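Local coordinates for ferritin (Pseudo-nitzschia multiseries, PDB 4IWJ), which probably stores iron in soluble form, oxidising ferrous iron and depositing it as ferric hydroxide inside a 24-subunit cage, at residues E36-Y41 against S154-S159; E4-F9 against N64-L69. All blocks are in the same frame, centred on the assembly; numbering follows the deposited sequence.

Overall arrangement
Both contacts are largely buried and lie on opposite sides of the centre of a helical subunit, their centres about 38 Å apart and their nearest atoms about 23 Å apart. The paired helices 3-32 and 36-62 connect them: contact 1 uses the start of helix 36-62, contact 2 the start of helix 3-32 and the loop that follows helix 36-62. Their chemistry differs with their place. In contact 1 the short C-terminal helix 151-158 docks through a buried carboxylate on backbone N-H groups, close to two neighbouring subunits. Contact 2 has no hydrogen bond between its segments and lays the loop after helix 36-62 against helix 3-32 by aliphatic and aromatic packing.

Contact 1: E36-Y41 against S154-S159; sequences EGMAAY and SLDVVS
The carboxylate of Asp156, on the short fifth helix of the ferritin subunit (151-158), meets the first turn of helix 36-62 with its two oxygens, each accepting a backbone N-H. Gly37 N donates to Asp156 OD2 at 3.1 Å and Met38 N to Asp156 OD1 at 2.8 Å. Both donors come in on the syn side, yet somewhat out of the carboxylate plane and displaced to the same side of it. With CG anti to the backbone N (chi1 -169°), Asp156 reaches across from its helix; the axes of the two short helical segments, 36-41 and 154-158, make an angle of 67°. Glycine suits position 37 because a CB there would run into Asp156 O. The N-H groups at the helix start probably help to offset the buried negative charge. The like charge of Glu36, its OE1 4.6 Å from Asp156 OD2, is itself engaged by Lys141 and Ser137 of a neighbouring subunit. Met38, long and unbranched, can run past the carboxylate to Leu155; Met38 CG passes 3.4 Å from Asp156 OD1, and the extended chain carries the methyl CE to 4.2 Å from Leu155 CD2.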
# COMPACT_ATOMS: atom_id res chain seq x y z
N GLU A 36 -21.26 -30.48 26.40
CA GLU A 36 -21.41 -29.09 25.94
C GLU A 36 -21.33 -29.04 24.42
O GLU A 36 -21.88 -28.11 23.79
CB GLU A 36 -20.42 -28.09 26.63
CG GLU A 36 -20.76 -27.87 28.11
CD GLU A 36 -20.03 -28.89 29.00
OE1 GLU A 36 -19.38 -29.81 28.46
OE2 GLU A 36 -20.14 -28.81 30.22
N GLY A 37 -20.63 -29.99 23.82
CA GLY A 37 -20.53 -30.02 22.35
C GLY A 37 -21.93 -30.31 21.72
O GLY A 37 -22.42 -29.57 20.82
N MET A 38 -22.58 -31.37 22.19
CA MET A 38 -23.92 -31.73 21.70
C MET A 38 -24.89 -30.62 22.07
O MET A 38 -25.82 -30.33 21.32
CB MET A 38 -24.31 -33.14 22.24
CG MET A 38 -23.47 -34.25 21.62
SD MET A 38 -23.86 -35.76 22.47
CE MET A 38 -22.50 -36.75 21.82
N ALA A 39 -24.76 -29.99 23.25
CA ALA A 39 -25.67 -28.94 23.66
C ALA A 39 -25.60 -27.78 22.67
O ALA A 39 -26.61 -27.21 22.30
CB ALA A 39 -25.29 -28.45 25.06
N ALA A 40 -24.38 -27.42 22.23
CA ALA A 40 -24.23 -26.27 21.30
C ALA A 40 -24.87 -26.59 19.98
O ALA A 40 -25.48 -25.71 19.35
CB ALA A 40 -22.70 -25.93 21.08
N TYR A 41 -24.72 -27.83 19.51
CA TYR A 41 -25.30 -28.23 18.28
C TYR A 41 -26.87 -28.09 18.37
O TYR A 41 -27.50 -27.64 17.47
CB TYR A 41 -24.97 -29.70 17.97
CG TYR A 41 -25.61 -30.24 16.73
CD1 TYR A 41 -24.93 -30.28 15.53
CD2 TYR A 41 -26.90 -30.68 16.75
CE1 TYR A 41 -25.53 -30.76 14.39
CE2 TYR A 41 -27.51 -31.14 15.62
CZ TYR A 41 -26.82 -31.18 14.45
OH TYR A 41 -27.49 -31.67 13.35
N SER A 154 -15.43 -38.65 24.04
CA SER A 154 -14.58 -38.18 22.91
C SER A 154 -15.26 -37.43 21.78
O SER A 154 -14.77 -36.39 21.32
CB SER A 154 -13.76 -39.34 22.29
OG SER A 154 -14.37 -39.90 21.14
N LEU A 155 -16.38 -37.95 21.30
CA LEU A 155 -17.13 -37.31 20.23
C LEU A 155 -17.46 -35.92 20.63
O LEU A 155 -17.32 -35.01 19.81
CB LEU A 155 -18.50 -38.01 19.91
CG LEU A 155 -19.26 -37.56 18.63
CD1 LEU A 155 -18.37 -37.67 17.37
CD2 LEU A 155 -20.58 -38.27 18.40
N ASP A 156 -18.00 -35.76 21.84
CA ASP A 156 -18.47 -34.46 22.24
C ASP A 156 -17.36 -33.35 22.25
O ASP A 156 -17.50 -32.24 21.66
CB ASP A 156 -19.02 -34.58 23.61
CG ASP A 156 -19.77 -33.35 24.00
OD1 ASP A 156 -20.84 -33.13 23.49
OD2 ASP A 156 -19.28 -32.58 24.80
N VAL A 157 -16.24 -33.73 22.87
CA VAL A 157 -15.11 -32.87 23.22
C VAL A 157 -14.35 -32.60 21.91
O VAL A 157 -14.25 -31.45 21.49
CB VAL A 157 -14.19 -33.53 24.30
CG1 VAL A 157 -12.89 -32.71 24.51
CG2 VAL A 157 -14.96 -33.76 25.62
N VAL A 158 -13.86 -33.66 21.27
CA VAL A 158 -13.21 -33.57 19.94
C VAL A 158 -14.07 -32.94 18.82
O VAL A 158 -13.70 -31.92 18.29
CB VAL A 158 -12.58 -34.93 19.47
CG1 VAL A 158 -12.47 -35.02 17.95
CG2 VAL A 158 -11.22 -35.15 20.13
N SER A 159 -15.18 -33.55 18.44
CA SER A 159 -16.01 -32.97 17.40
C SER A 159 -16.95 -31.95 18.08
O SER A 159 -16.64 -31.43 19.19
CB SER A 159 -16.81 -34.05 16.67
OG SER A 159 -15.95 -35.10 16.31

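Contact 2: E4-F9 against N64-L69; sequences ELLDLF and NIPIEL
Ile65 presses into the first turns of helix 3-32 between Leu6 and Phe9, and the tight part of the contact gathers round it. Ile65 CG2 touches Leu6 CD2 at 3.7 Å and Phe9 CD2 at 4.1 Å, while Ile65 CD1 sits over one face of the Phe9 ring, 4.3 Å from the centroid and 16° off the normal, a CH-pi contact. Phe9 turns its ring to this methyl because CG stands anti to the backbone N (chi1 -154°). A beta-branched residue suits the place, since its CG2 branch meets both Leu6 and Phe9 while the CG1 arm carries CD1 over the ring. With an alanine at this place CG2, CG1 and CD1 are gone, and the Phe9 ring and the end of Leu6 would probably be left freer to turn. Ile67 packs more loosely, though still buried, its CD1 4.4 Å from Phe9 CD2. On the solvent side exposed Pro66 only brushes Leu6, Pro66 CD lying 4.2 Å from Leu6 CD2. Asn10 ties Pro66 O to the helix. Asn64, with positive phi, is the C-prime residue of a Schellman motif that ends helix 36-62, turning the chain into the long loop that runs along helix 3-32 on its way to helix 84-111, as in the ferritin four-helix bundle.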
# COMPACT_ATOMS: atom_id res chain seq x y z
N GLU A 4 -58.41 -26.56 4.36
CA GLU A 4 -57.45 -27.54 4.80
C GLU A 4 -56.04 -26.93 4.59
O GLU A 4 -55.21 -26.98 5.48
CB GLU A 4 -57.56 -28.82 4.04
CG GLU A 4 -57.01 -29.99 4.85
CD GLU A 4 -56.34 -31.02 3.97
OE1 GLU A 4 -56.30 -30.82 2.72
OE2 GLU A 4 -55.85 -32.04 4.52
N LEU A 5 -55.82 -26.34 3.41
CA LEU A 5 -54.50 -25.81 3.09
C LEU A 5 -54.11 -24.73 4.10
O LEU A 5 -52.99 -24.73 4.64
CB LEU A 5 -54.41 -25.33 1.65
CG LEU A 5 -53.19 -24.48 1.37
CD1 LEU A 5 -52.08 -25.47 1.20
CD2 LEU A 5 -53.43 -23.75 0.09
N LEU A 6 -55.07 -23.89 4.47
CA LEU A 6 -54.80 -22.83 5.45
C LEU A 6 -54.60 -23.35 6.89
O LEU A 6 -53.76 -22.79 7.65
CB LEU A 6 -55.92 -21.80 5.43
CG LEU A 6 -56.21 -21.17 4.04
CD1 LEU A 6 -57.64 -20.60 3.92
CD2 LEU A 6 -55.18 -20.10 3.71
N ASP A 7 -55.36 -24.39 7.28
CA ASP A 7 -55.15 -25.06 8.57
C ASP A 7 -53.73 -25.69 8.61
O ASP A 7 -53.00 -25.60 9.63
CB ASP A 7 -56.21 -26.18 8.79
CG ASP A 7 -55.99 -26.96 10.12
OD1 ASP A 7 -56.12 -26.31 11.19
OD2 ASP A 7 -55.70 -28.21 10.12
N LEU A 8 -53.39 -26.41 7.57
CA LEU A 8 -52.08 -27.09 7.56
C LEU A 8 -50.87 -26.11 7.48
O LEU A 8 -49.77 -26.41 8.02
CB LEU A 8 -52.02 -28.11 6.44
CG LEU A 8 -52.91 -29.32 6.72
CD1 LEU A 8 -52.72 -30.25 5.54
CD2 LEU A 8 -52.44 -29.97 8.01
N PHE A 9 -51.06 -24.98 6.79
CA PHE A 9 -50.06 -23.94 6.80
C PHE A 9 -49.89 -23.36 8.20
O PHE A 9 -48.77 -23.19 8.72
CB PHE A 9 -50.36 -22.87 5.73
CG PHE A 9 -49.15 -22.13 5.25
CD1 PHE A 9 -48.59 -22.39 3.98
CD2 PHE A 9 -48.52 -21.17 6.08
CE1 PHE A 9 -47.46 -21.73 3.54
CE2 PHE A 9 -47.38 -20.52 5.66
CZ PHE A 9 -46.86 -20.78 4.39
N ASN A 64 -51.43 -13.57 2.11
CA ASN A 64 -52.74 -13.45 2.80
C ASN A 64 -53.26 -14.74 3.33
O ASN A 64 -54.46 -14.97 3.27
CB ASN A 64 -53.81 -12.83 1.84
CG ASN A 64 -53.31 -11.53 1.25
OD1 ASN A 64 -53.24 -11.41 0.03
ND2 ASN A 64 -52.82 -10.63 2.10
N ILE A 65 -52.37 -15.60 3.82
CA ILE A 65 -52.78 -16.80 4.54
C ILE A 65 -52.85 -16.33 6.04
O ILE A 65 -51.82 -15.98 6.61
CB ILE A 65 -51.73 -17.96 4.28
CG1 ILE A 65 -51.85 -18.46 2.81
CG2 ILE A 65 -51.94 -19.12 5.27
CD1 ILE A 65 -50.63 -19.22 2.29
N PRO A 66 -54.07 -16.27 6.65
CA PRO A 66 -54.13 -15.67 8.02
C PRO A 66 -53.38 -16.59 9.00
O PRO A 66 -53.45 -17.81 8.90
CB PRO A 66 -55.63 -15.65 8.36
CG PRO A 66 -56.31 -15.81 7.02
CD PRO A 66 -55.41 -16.69 6.20
N ILE A 67 -52.55 -16.04 9.84
CA ILE A 67 -51.82 -16.87 10.76
C ILE A 67 -52.44 -16.60 12.14
O ILE A 67 -52.55 -15.45 12.53
CB ILE A 67 -50.32 -16.45 10.78
CG1 ILE A 67 -49.65 -16.89 9.51
CG2 ILE A 67 -49.60 -17.11 12.00
CD1 ILE A 67 -49.72 -18.43 9.27
N GLU A 68 -52.75 -17.64 12.88
CA GLU A 68 -53.05 -17.44 14.29
C GLU A 68 -52.05 -18.32 15.05
O GLU A 68 -52.05 -19.54 14.88
CB GLU A 68 -54.48 -17.96 14.58
CG GLU A 68 -55.62 -17.17 13.93
CD GLU A 68 -55.81 -15.73 14.45
OE1 GLU A 68 -55.43 -15.39 15.61
OE2 GLU A 68 -56.39 -14.91 13.69
N LEU A 69 -51.24 -17.72 15.88
CA LEU A 69 -50.20 -18.44 16.59
C LEU A 69 -50.81 -19.28 17.71
O LEU A 69 -51.54 -18.78 18.56
CB LEU A 69 -49.26 -17.45 17.18
CG LEU A 69 -48.40 -16.59 16.20
CD1 LEU A 69 -47.59 -15.56 17.00
CD2 LEU A 69 -47.52 -17.56 15.39